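Local coordinates for molybdenum-binding-protein (Azotobacter vinelandii, PDB 1H9M) that binds molybdate in the cytoplasm as an assembly of three chains and probably serves molybdenum homeostasis, at residues G14-L19 with A26-L31; L50-G55 with V139-P144; V67-D72 with S112-E117; G86-I91 with A128-V133. One frame throughout, in Å; residues are numbered along the deposited sequence.

Interaction 1 (G14-L19 with A26-L31); sequences GTVSAL and AEVDIL
V16 and V28 meet at about a right angle on the face of the hairpin that also carries L19 and I30. CG1 of V28 is the bump. It lies 3.9 Å from CG2 of V16 and touches CG1 of that valine as well, filling the notch between the two methyls. The other methyl of V28, CG2, takes L19, whose CD1 comes to 3.7 Å from it. L19 reaches this spot because its CG stands anti to the backbone N (chi1 169°), and the same CD1 extends to the CB of A26. V28 is thus wedged between two side chains of the facing strand, and it also packs on V42 and L141.

The other face is more open. T15 and L31 lie side by side and point the same way. A18 is a small residue, and its CB faces OD2 of D29 at 3.8 Å. E27 OE2 lies 2.7 Å from D29 OD1 and makes a salt bridge with R81.

The backbones bond in antiparallel fashion. L31 N gives a straight bond of 2.7 Å to T15 O, and T15 N answers to L31 O. The register then slips by one residue. D29 O takes S17 N at 2.8 Å, with the donor 38° above the carbonyl plane, and A18 N only weakly at 3.5 Å. D29 N closes the set on A18 O. S17 and A18 opposite the single residue D29 form a classic beta bulge, here in the long hairpin of strands 10-21 and 25-32 within the OB-like TOBE domain.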
loop_
_atom_site.group_PDB
_atom_site.type_symbol
_atom_site.label_atom_id
_atom_site.label_comp_id
_atom_site.label_asym_id
_atom_site.label_seq_id
_atom_site.Cartn_x
_atom_site.Cartn_y
_atom_site.Cartn_z
ATOM N N GLY A 14 -4.151 -18.738 9.647
ATOM C CA GLY A 14 -5.333 -18.519 10.469
ATOM C C GLY A 14 -6.591 -19.110 9.897
ATOM O O GLY A 14 -6.571 -19.838 8.913
ATOM N N THR A 15 -7.712 -18.782 10.545
ATOM C CA THR A 15 -9.014 -19.247 10.090
ATOM C C THR A 15 -10.021 -18.083 10.007
ATOM O O THR A 15 -10.033 -17.218 10.901
ATOM C CB THR A 15 -9.761 -20.307 10.954
ATOM O OG1 THR A 15 -9.798 -19.754 12.278
ATOM C CG2 THR A 15 -8.920 -21.582 11.025
ATOM N N VAL A 16 -10.801 -18.130 8.953
ATOM C CA VAL A 16 -11.837 -17.124 8.761
ATOM C C VAL A 16 -12.825 -17.218 9.925
ATOM O O VAL A 16 -13.333 -18.323 10.204
ATOM C CB VAL A 16 -12.562 -17.233 7.413
ATOM C CG1 VAL A 16 -13.667 -16.194 7.354
ATOM C CG2 VAL A 16 -11.598 -17.028 6.245
ATOM N N SER A 17 -13.092 -16.114 10.601
ATOM C CA SER A 17 -14.114 -16.172 11.651
ATOM C C SER A 17 -15.405 -15.532 11.189
ATOM O O SER A 17 -16.510 -15.801 11.721
ATOM C CB SER A 17 -13.535 -15.498 12.893
ATOM O OG SER A 17 -13.178 -14.173 12.541
ATOM N N ALA A 18 -15.326 -14.726 10.121
ATOM C CA ALA A 18 -16.545 -14.139 9.571
ATOM C C ALA A 18 -16.218 -13.457 8.253
ATOM O O ALA A 18 -15.058 -13.034 8.102
ATOM C CB ALA A 18 -17.167 -13.123 10.502
ATOM N N LEU A 19 -17.234 -13.304 7.420
ATOM C CA LEU A 19 -17.109 -12.696 6.111
ATOM C C LEU A 19 -18.315 -11.767 5.918
ATOM O O LEU A 19 -19.445 -12.202 6.236
ATOM C CB LEU A 19 -17.141 -13.720 4.992
ATOM C CG LEU A 19 -17.276 -13.374 3.537
ATOM C CD1 LEU A 19 -15.931 -12.854 3.017
ATOM C CD2 LEU A 19 -17.750 -14.472 2.580
ATOM N N ALA A 26 -15.078 -7.246 -0.114
ATOM C CA ALA A 26 -15.602 -8.069 0.975
ATOM C C ALA A 26 -14.666 -7.893 2.165
ATOM O O ALA A 26 -13.440 -7.758 1.959
ATOM C CB ALA A 26 -15.554 -9.563 0.625
ATOM N N GLU A 27 -15.223 -7.878 3.388
ATOM C CA GLU A 27 -14.398 -7.797 4.567
ATOM C C GLU A 27 -14.286 -9.217 5.172
ATOM O O GLU A 27 -15.364 -9.787 5.439
ATOM C CB GLU A 27 -15.001 -6.856 5.614
ATOM C CG GLU A 27 -14.132 -6.886 6.854
ATOM C CD GLU A 27 -14.632 -5.998 7.974
ATOM O OE1 GLU A 27 -14.976 -4.828 7.766
ATOM O OE2 GLU A 27 -14.661 -6.552 9.109
ATOM N N VAL A 28 -13.066 -9.622 5.437
ATOM C CA VAL A 28 -12.822 -10.965 6.010
ATOM C C VAL A 28 -12.111 -10.825 7.345
ATOM O O VAL A 28 -11.116 -10.113 7.543
ATOM C CB VAL A 28 -11.939 -11.776 5.040
ATOM C CG1 VAL A 28 -11.817 -13.216 5.562
ATOM C CG2 VAL A 28 -12.408 -11.747 3.599
ATOM N N ASP A 29 -12.777 -11.383 8.381
ATOM C CA ASP A 29 -12.183 -11.347 9.712
ATOM C C ASP A 29 -11.559 -12.719 9.970
ATOM O O ASP A 29 -12.031 -13.758 9.523
ATOM C CB ASP A 29 -13.239 -11.021 10.782
ATOM C CG ASP A 29 -14.023 -9.803 10.278
ATOM O OD1 ASP A 29 -13.336 -8.836 9.855
ATOM O OD2 ASP A 29 -15.269 -9.830 10.222
ATOM N N ILE A 30 -10.358 -12.657 10.478
ATOM C CA ILE A 30 -9.531 -13.842 10.625
ATOM C C ILE A 30 -9.030 -13.971 12.031
ATOM O O ILE A 30 -8.569 -13.059 12.691
ATOM C CB ILE A 30 -8.308 -13.815 9.692
ATOM C CG1 ILE A 30 -8.849 -13.903 8.194
ATOM C CG2 ILE A 30 -7.334 -14.947 9.838
ATOM C CD1 ILE A 30 -7.811 -13.057 7.470
ATOM N N LEU A 31 -9.077 -15.255 12.531
ATOM C CA LEU A 31 -8.496 -15.457 13.871
ATOM C C LEU A 31 -7.150 -16.101 13.635
ATOM O O LEU A 31 -7.021 -17.122 12.936
ATOM C CB LEU A 31 -9.417 -16.378 14.689
ATOM C CG LEU A 31 -8.843 -16.756 16.065
ATOM C CD1 LEU A 31 -8.914 -15.569 17.001
ATOM C CD2 LEU A 31 -9.691 -17.931 16.607
#

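Interaction 2 (L50-G55 with V139-P144); sequences LQLAAG and VILGVP
L50 lays its CD2 methyl against CG2 of V143, 3.4 Å away and tighter than usual van der Waals contact. The two side chains cross obliquely. L52 works beside it with both of its methyls. CD2 meets CG1 of V143 at 3.8 Å, and CD1 meets CD1 of L141 at 3.9 Å. V143 therefore spreads its branches over two leucines, one methyl to each. Its CG1 is set anti to the carbonyl carbon (chi1 -66°), which turns that methyl to L52 and the other to L50.

Q51 between the two leucines has positive phi and ends helix 44-49 in a Schellman motif. The turn lets L50 and L52 reach the same strand. An alanine in place of V143 would probably leave a gap beside both leucines and free their methyls to shift.

The contact joins the chain after helix 44-49 to strand 140-143, the last strand of the chain. V28 and V58 also pack on L52, so the leucine belongs to the apolar core against the sheet of strands 25-32, 57-62 and 140-143. G142 and V143 pair in antiparallel fashion with a strand of the third subunit, and the sheet runs on across that interface. R77 of the third subunit packs on L50 and V143.

No hydrogen bond links the two segments. All four touching side chains are aliphatic and buried, so their grip on each other rests on close fit and exclusion of water.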
loop_
_atom_site.group_PDB
_atom_site.type_symbol
_atom_site.label_atom_id
_atom_site.label_comp_id
_atom_site.label_asym_id
_atom_site.label_seq_id
_atom_site.Cartn_x
_atom_site.Cartn_y
_atom_site.Cartn_z
ATOM N N LEU A 50 -11.990 -17.783 -4.004
ATOM C CA LEU A 50 -11.303 -18.515 -2.952
ATOM C C LEU A 50 -12.250 -19.323 -2.064
ATOM O O LEU A 50 -11.802 -19.921 -1.121
ATOM C CB LEU A 50 -10.519 -17.516 -2.059
ATOM C CG LEU A 50 -9.275 -16.920 -2.819
ATOM C CD1 LEU A 50 -8.526 -16.010 -1.846
ATOM C CD2 LEU A 50 -8.326 -18.000 -3.234
ATOM N N GLN A 51 -13.542 -19.168 -2.283
ATOM C CA GLN A 51 -14.586 -19.782 -1.445
ATOM C C GLN A 51 -14.464 -19.466 0.018
ATOM O O GLN A 51 -14.609 -20.305 0.913
ATOM C CB GLN A 51 -14.642 -21.290 -1.732
ATOM C CG GLN A 51 -14.840 -21.535 -3.237
ATOM C CD GLN A 51 -14.861 -23.025 -3.542
ATOM O OE1 GLN A 51 -15.860 -23.686 -3.280
ATOM N NE2 GLN A 51 -13.777 -23.560 -4.078
ATOM N N LEU A 52 -14.170 -18.176 0.364
ATOM C CA LEU A 52 -14.039 -17.769 1.760
ATOM C C LEU A 52 -15.384 -17.835 2.490
ATOM O O LEU A 52 -16.475 -17.669 1.927
ATOM C CB LEU A 52 -13.499 -16.343 1.846
ATOM C CG LEU A 52 -12.124 -16.229 1.177
ATOM C CD1 LEU A 52 -11.705 -14.742 1.133
ATOM C CD2 LEU A 52 -11.004 -17.094 1.768
ATOM N N ALA A 53 -15.250 -18.555 3.602
ATOM C CA ALA A 53 -16.391 -18.697 4.510
ATOM C C ALA A 53 -15.858 -18.911 5.913
ATOM O O ALA A 53 -14.705 -19.319 6.132
ATOM C CB ALA A 53 -17.197 -19.949 4.116
ATOM N N ALA A 54 -16.744 -18.682 6.895
ATOM C CA ALA A 54 -16.351 -18.925 8.276
ATOM C C ALA A 54 -15.793 -20.341 8.406
ATOM O O ALA A 54 -16.400 -21.303 7.941
ATOM C CB ALA A 54 -17.544 -18.746 9.203
ATOM N N GLY A 55 -14.701 -20.515 9.133
ATOM C CA GLY A 55 -13.969 -21.729 9.332
ATOM C C GLY A 55 -12.938 -22.109 8.295
ATOM O O GLY A 55 -12.072 -22.949 8.608
ATOM N N VAL A 139 -3.944 -6.257 3.264
ATOM C CA VAL A 139 -3.727 -7.667 3.564
ATOM C C VAL A 139 -4.139 -8.573 2.423
ATOM O O VAL A 139 -5.345 -8.518 2.031
ATOM C CB VAL A 139 -4.507 -8.055 4.823
ATOM C CG1 VAL A 139 -4.265 -9.551 5.204
ATOM C CG2 VAL A 139 -4.111 -7.192 6.035
ATOM N N ILE A 140 -3.225 -9.382 1.930
ATOM C CA ILE A 140 -3.603 -10.341 0.871
ATOM C C ILE A 140 -3.946 -11.646 1.582
ATOM O O ILE A 140 -3.378 -12.022 2.597
ATOM C CB ILE A 140 -2.399 -10.496 -0.056
ATOM C CG1 ILE A 140 -2.277 -9.246 -0.939
ATOM C CG2 ILE A 140 -2.594 -11.769 -0.913
ATOM C CD1 ILE A 140 -0.870 -9.199 -1.625
ATOM N N LEU A 141 -5.007 -12.351 1.046
ATOM C CA LEU A 141 -5.278 -13.634 1.712
ATOM C C LEU A 141 -4.934 -14.743 0.728
ATOM O O LEU A 141 -4.916 -14.620 -0.488
ATOM C CB LEU A 141 -6.806 -13.762 1.909
ATOM C CG LEU A 141 -7.292 -12.729 2.943
ATOM C CD1 LEU A 141 -8.854 -12.925 3.115
ATOM C CD2 LEU A 141 -6.568 -12.777 4.255
ATOM N N GLY A 142 -4.601 -15.902 1.370
ATOM C CA GLY A 142 -4.294 -17.070 0.520
ATOM C C GLY A 142 -4.982 -18.344 1.068
ATOM O O GLY A 142 -5.299 -18.381 2.238
ATOM N N VAL A 143 -5.366 -19.197 0.139
ATOM C CA VAL A 143 -5.992 -20.474 0.535
ATOM C C VAL A 143 -5.135 -21.597 -0.073
ATOM O O VAL A 143 -4.676 -21.665 -1.154
ATOM C CB VAL A 143 -7.461 -20.702 0.207
ATOM C CG1 VAL A 143 -8.341 -19.740 1.003
ATOM C CG2 VAL A 143 -7.763 -20.664 -1.278
ATOM N N PRO A 144 -5.061 -22.610 0.915
ATOM C CA PRO A 144 -4.251 -23.791 0.558
ATOM C C PRO A 144 -4.863 -24.746 -0.436
ATOM O O PRO A 144 -5.856 -24.460 -1.109
ATOM C CB PRO A 144 -4.045 -24.593 1.843
ATOM C CG PRO A 144 -4.517 -23.710 2.941
ATOM C CD PRO A 144 -5.596 -22.873 2.354
#

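Interaction 3 (V67-D72 with S112-E117); sequences VLLMTD and SMVTKE. With MOO (molybdate ion), chain E.
The hydroxyl of S112 bonds sharply off the plane of its acceptor. OG gives its hydrogen bond to V67 O at 2.8 Å, yet it sits 46° above the carbonyl plane and not on a lone pair. With OG anti to the backbone N (chi1 163°), the buried hydroxyl reaches across to this carbonyl, while CB of S112 rests on CG1 of V67 at 3.7 Å.

L69 lies beside the serine, its CG 3.7 Å from OG. Its CD1 meets CG1 of V114 at 4.0 Å, the two side chains crossing at about a right angle. An alanine at L69 would probably open a gap over S112 and take an apolar neighbour from V114.

The segments come from the two TOBE (OB-clan) ranges of the chain. Strands 68-70 and 109-115 are the outermost strands of one five-stranded sheet, and their side chains meet in its apolar interior. The segment 112-117 goes on into a molybdate site at the subunit boundary. There T115 holds O4 of the ion twice, by its N at 2.9 Å and by its OG1 at 2.7 Å. T115 is also the N-cap of helix 116-121, its OG1 bonded to A118 N. S7, R9, K63 and A64 of the second subunit bind the same ion from across the interface.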
loop_
_atom_site.group_PDB
_atom_site.type_symbol
_atom_site.label_atom_id
_atom_site.label_comp_id
_atom_site.label_asym_id
_atom_site.label_seq_id
_atom_site.Cartn_x
_atom_site.Cartn_y
_atom_site.Cartn_z
ATOM N N VAL A 67 3.606 -2.267 6.842
ATOM C CA VAL A 67 3.352 -2.312 8.317
ATOM C C VAL A 67 3.860 -1.075 9.005
ATOM O O VAL A 67 5.069 -0.765 8.816
ATOM C CB VAL A 67 4.086 -3.587 8.872
ATOM C CG1 VAL A 67 3.848 -3.661 10.376
ATOM C CG2 VAL A 67 3.610 -4.862 8.149
ATOM N N LEU A 68 2.960 -0.381 9.702
ATOM C CA LEU A 68 3.477 0.777 10.449
ATOM C C LEU A 68 3.873 0.251 11.873
ATOM O O LEU A 68 3.377 -0.785 12.263
ATOM C CB LEU A 68 2.353 1.746 10.674
ATOM C CG LEU A 68 1.878 2.473 9.402
ATOM C CD1 LEU A 68 1.108 1.553 8.473
ATOM C CD2 LEU A 68 0.908 3.562 9.889
ATOM N N LEU A 69 4.749 1.016 12.516
ATOM C CA LEU A 69 5.057 0.682 13.919
ATOM C C LEU A 69 4.600 1.799 14.852
ATOM O O LEU A 69 4.751 2.962 14.488
ATOM C CB LEU A 69 6.548 0.432 14.166
ATOM C CG LEU A 69 7.059 -0.842 13.439
ATOM C CD1 LEU A 69 8.614 -0.845 13.598
ATOM C CD2 LEU A 69 6.503 -2.113 14.003
ATOM N N MET A 70 4.027 1.446 16.004
ATOM C CA MET A 70 3.608 2.550 16.878
ATOM C C MET A 70 4.098 2.254 18.316
ATOM O O MET A 70 4.004 1.090 18.667
ATOM C CB MET A 70 2.102 2.761 16.770
ATOM C CG MET A 70 1.474 3.740 17.773
ATOM S SD MET A 70 -0.306 3.868 17.396
ATOM C CE MET A 70 -0.870 2.291 17.788
ATOM N N THR A 71 4.672 3.289 18.946
ATOM C CA THR A 71 5.046 2.958 20.350
ATOM C C THR A 71 4.148 3.661 21.351
ATOM O O THR A 71 4.246 3.370 22.541
ATOM C CB THR A 71 6.512 3.291 20.671
ATOM O OG1 THR A 71 6.755 4.651 20.341
ATOM C CG2 THR A 71 7.437 2.378 19.879
ATOM N N ASP A 72 3.429 4.674 20.900
ATOM C CA ASP A 72 2.527 5.406 21.808
ATOM C C ASP A 72 1.408 5.996 20.964
ATOM O O ASP A 72 1.664 6.886 20.156
ATOM C CB ASP A 72 3.297 6.513 22.521
ATOM C CG ASP A 72 2.461 7.373 23.449
ATOM O OD1 ASP A 72 1.364 6.923 23.849
ATOM O OD2 ASP A 72 2.934 8.494 23.761
ATOM N N SER A 112 8.525 -5.196 9.766
ATOM C CA SER A 112 8.091 -3.910 9.183
ATOM C C SER A 112 9.293 -3.232 8.582
ATOM O O SER A 112 10.452 -3.427 9.044
ATOM C CB SER A 112 7.505 -3.026 10.310
ATOM O OG SER A 112 7.455 -1.690 9.888
ATOM N N MET A 113 9.154 -2.497 7.481
ATOM C CA MET A 113 10.216 -1.682 6.899
ATOM C C MET A 113 9.879 -0.220 7.221
ATOM O O MET A 113 8.811 0.158 6.765
ATOM C CB MET A 113 10.397 -1.919 5.411
ATOM C CG MET A 113 11.559 -1.165 4.736
ATOM S SD MET A 113 13.142 -1.818 5.240
ATOM C CE MET A 113 13.213 -3.402 4.442
ATOM N N VAL A 114 10.668 0.484 8.005
ATOM C CA VAL A 114 10.380 1.894 8.281
ATOM C C VAL A 114 11.647 2.746 8.009
ATOM O O VAL A 114 12.721 2.190 7.684
ATOM C CB VAL A 114 9.967 2.093 9.751
ATOM C CG1 VAL A 114 8.723 1.339 10.198
ATOM C CG2 VAL A 114 11.121 1.620 10.640
ATOM N N THR A 115 11.477 4.052 7.891
ATOM C CA THR A 115 12.663 4.901 7.692
ATOM C C THR A 115 13.515 4.727 8.940
ATOM O O THR A 115 13.119 4.560 10.125
ATOM C CB THR A 115 12.267 6.386 7.516
ATOM O OG1 THR A 115 11.524 6.738 8.730
ATOM C CG2 THR A 115 11.395 6.653 6.319
ATOM N N LYS A 116 14.804 5.017 8.725
ATOM C CA LYS A 116 15.790 5.055 9.799
ATOM C C LYS A 116 15.447 6.152 10.801
ATOM O O LYS A 116 15.641 5.959 12.008
ATOM C CB LYS A 116 17.156 5.388 9.174
ATOM C CG LYS A 116 18.204 4.419 9.740
ATOM N N GLU A 117 14.860 7.251 10.333
ATOM C CA GLU A 117 14.464 8.305 11.279
ATOM C C GLU A 117 13.349 7.871 12.213
ATOM O O GLU A 117 13.351 8.225 13.406
ATOM C CB GLU A 117 14.075 9.582 10.540
HETATM MO MO MOO E . 7.544 5.085 7.683
HETATM O O1 MOO E . 8.070 3.981 6.380
HETATM O O2 MOO E . 6.679 6.513 7.001
HETATM O O3 MOO E . 6.526 4.080 8.742
HETATM O O4 MOO E . 9.081 5.562 8.503
#

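Interaction 4 (G86-I91 with A128-V133); sequences GTVKTI and ASASAV
Strands 86-91 and 129-133 pair antiparallel only near one end, and their short axes cross at 101°. G86 and A130 form a hydrogen-bonded pair. G86 N meets A130 O at 2.9 Å, nearly along the C=O axis. A130 N returns to G86 O at the same length, but from 37° above that carbonyl plane. T87 and S129 follow as a non-hydrogen-bonded pair, their CA atoms 4.5 Å apart. One step on, V88 N gives a short bond of 2.6 Å to A128 O. CA of T87 also points a hydrogen at this oxygen, from 3.2 Å. Beyond V88 the strands diverge. K89 and T90 both face T101 of strand 97-104 in a classic beta bulge.

Among the side chains V88 does most. Its CG2 lies 3.5 Å from A128 O and 4.2 Å from A128 CB, and it comes within loose contact of A130 CB. With CG1 anti to the backbone N (chi1 174°), CG2 is the branch turned to A128. L102 and L124 close in on V88 from elsewhere in the sheet and its loops.

G86, A128 and A130 bring few side-chain atoms to the contact. The join is therefore chiefly one of main-chain polar groups. A128 O is its most shared acceptor, and a single valine adds the apolar part.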
loop_
_atom_site.group_PDB
_atom_site.type_symbol
_atom_site.label_atom_id
_atom_site.label_comp_id
_atom_site.label_asym_id
_atom_site.label_seq_id
_atom_site.Cartn_x
_atom_site.Cartn_y
_atom_site.Cartn_z
ATOM N N GLY A 86 3.693 -6.220 20.619
ATOM C CA GLY A 86 4.763 -7.158 21.004
ATOM C C GLY A 86 5.998 -6.374 21.423
ATOM O O GLY A 86 5.935 -5.246 21.899
ATOM N N THR A 87 7.112 -7.017 21.192
ATOM C CA THR A 87 8.458 -6.571 21.524
ATOM C C THR A 87 9.448 -6.650 20.351
ATOM O O THR A 87 9.476 -7.668 19.676
ATOM C CB THR A 87 9.001 -7.284 22.779
ATOM O OG1 THR A 87 10.251 -6.705 23.130
ATOM C CG2 THR A 87 9.155 -8.765 22.528
ATOM N N VAL A 88 10.216 -5.595 20.181
ATOM C CA VAL A 88 11.217 -5.596 19.127
ATOM C C VAL A 88 12.197 -6.735 19.337
ATOM O O VAL A 88 12.685 -6.919 20.483
ATOM C CB VAL A 88 11.973 -4.278 19.017
ATOM C CG1 VAL A 88 13.110 -4.407 17.990
ATOM C CG2 VAL A 88 11.034 -3.120 18.695
ATOM N N LYS A 89 12.361 -7.579 18.363
ATOM C CA LYS A 89 13.310 -8.695 18.396
ATOM C C LYS A 89 14.620 -8.274 17.747
ATOM O O LYS A 89 15.710 -8.397 18.351
ATOM C CB LYS A 89 12.683 -9.894 17.702
ATOM C CG LYS A 89 13.518 -11.157 17.654
ATOM C CD LYS A 89 12.913 -12.165 16.689
ATOM C CE LYS A 89 13.866 -13.315 16.415
ATOM N NZ LYS A 89 13.760 -13.778 14.998
ATOM N N THR A 90 14.585 -7.959 16.442
ATOM C CA THR A 90 15.786 -7.589 15.715
ATOM C C THR A 90 15.560 -6.304 14.883
ATOM O O THR A 90 14.419 -5.918 14.602
ATOM C CB THR A 90 16.228 -8.667 14.726
ATOM O OG1 THR A 90 15.179 -8.987 13.803
ATOM C CG2 THR A 90 16.596 -9.999 15.387
ATOM N N ILE A 91 16.643 -5.567 14.686
ATOM C CA ILE A 91 16.673 -4.405 13.803
ATOM C C ILE A 91 17.860 -4.558 12.850
ATOM O O ILE A 91 18.996 -4.799 13.272
ATOM C CB ILE A 91 16.729 -3.048 14.486
ATOM C CG1 ILE A 91 15.570 -2.911 15.492
ATOM C CG2 ILE A 91 16.630 -1.889 13.496
ATOM C CD1 ILE A 91 15.490 -1.586 16.205
ATOM N N ALA A 128 12.212 -3.496 23.150
ATOM C CA ALA A 128 11.246 -2.437 23.209
ATOM C C ALA A 128 9.818 -2.860 22.822
ATOM O O ALA A 128 9.706 -3.688 21.928
ATOM C CB ALA A 128 11.650 -1.227 22.373
ATOM N N SER A 129 8.859 -2.280 23.552
ATOM C CA SER A 129 7.461 -2.554 23.277
ATOM C C SER A 129 7.084 -1.737 21.995
ATOM O O SER A 129 7.306 -0.541 22.007
ATOM C CB SER A 129 6.446 -2.054 24.319
ATOM O OG SER A 129 6.985 -2.204 25.612
ATOM N N ALA A 130 6.317 -2.422 21.186
ATOM C CA ALA A 130 5.797 -1.631 20.018
ATOM C C ALA A 130 4.662 -2.409 19.397
ATOM O O ALA A 130 4.476 -3.578 19.657
ATOM C CB ALA A 130 6.913 -1.439 18.997
ATOM N N SER A 131 3.794 -1.689 18.654
ATOM C CA SER A 131 2.681 -2.373 17.982
ATOM C C SER A 131 2.838 -2.235 16.425
ATOM O O SER A 131 3.302 -1.171 16.029
ATOM C CB SER A 131 1.358 -1.691 18.300
ATOM O OG SER A 131 1.089 -1.760 19.715
ATOM N N ALA A 132 2.442 -3.332 15.791
ATOM C CA ALA A 132 2.483 -3.291 14.296
ATOM C C ALA A 132 1.061 -2.872 13.924
ATOM O O ALA A 132 0.112 -3.422 14.452
ATOM C CB ALA A 132 2.785 -4.665 13.762
ATOM N N VAL A 133 0.963 -1.920 12.992
ATOM C CA VAL A 133 -0.356 -1.410 12.558
ATOM C C VAL A 133 -0.511 -1.671 11.068
ATOM O O VAL A 133 0.371 -1.269 10.317
ATOM C CB VAL A 133 -0.446 0.104 12.847
ATOM C CG1 VAL A 133 -1.734 0.674 12.288
ATOM C CG2 VAL A 133 -0.363 0.375 14.349
#

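In the fold
The four contacts form two groups on opposite sides of the chain's centre. Interactions 1 and 2 have centres 8 Å apart and share the first sheet, touching where V16 O meets G55 N. Interactions 3 and 4 lie 9 Å apart in the second, where strands 68-70 and 129-134 are neighbours. Centres in different groups are 25 to 28 Å apart. Along the chain interaction 1 closes first. Interaction 2 then spans a long loop in which 3 and 4 are nested and cross each other. The last strand, 140-143, thus returns to the first sheet and ties the two TOBE halves together. Interactions 2 and 3 also carry their sheets on into neighbouring subunits.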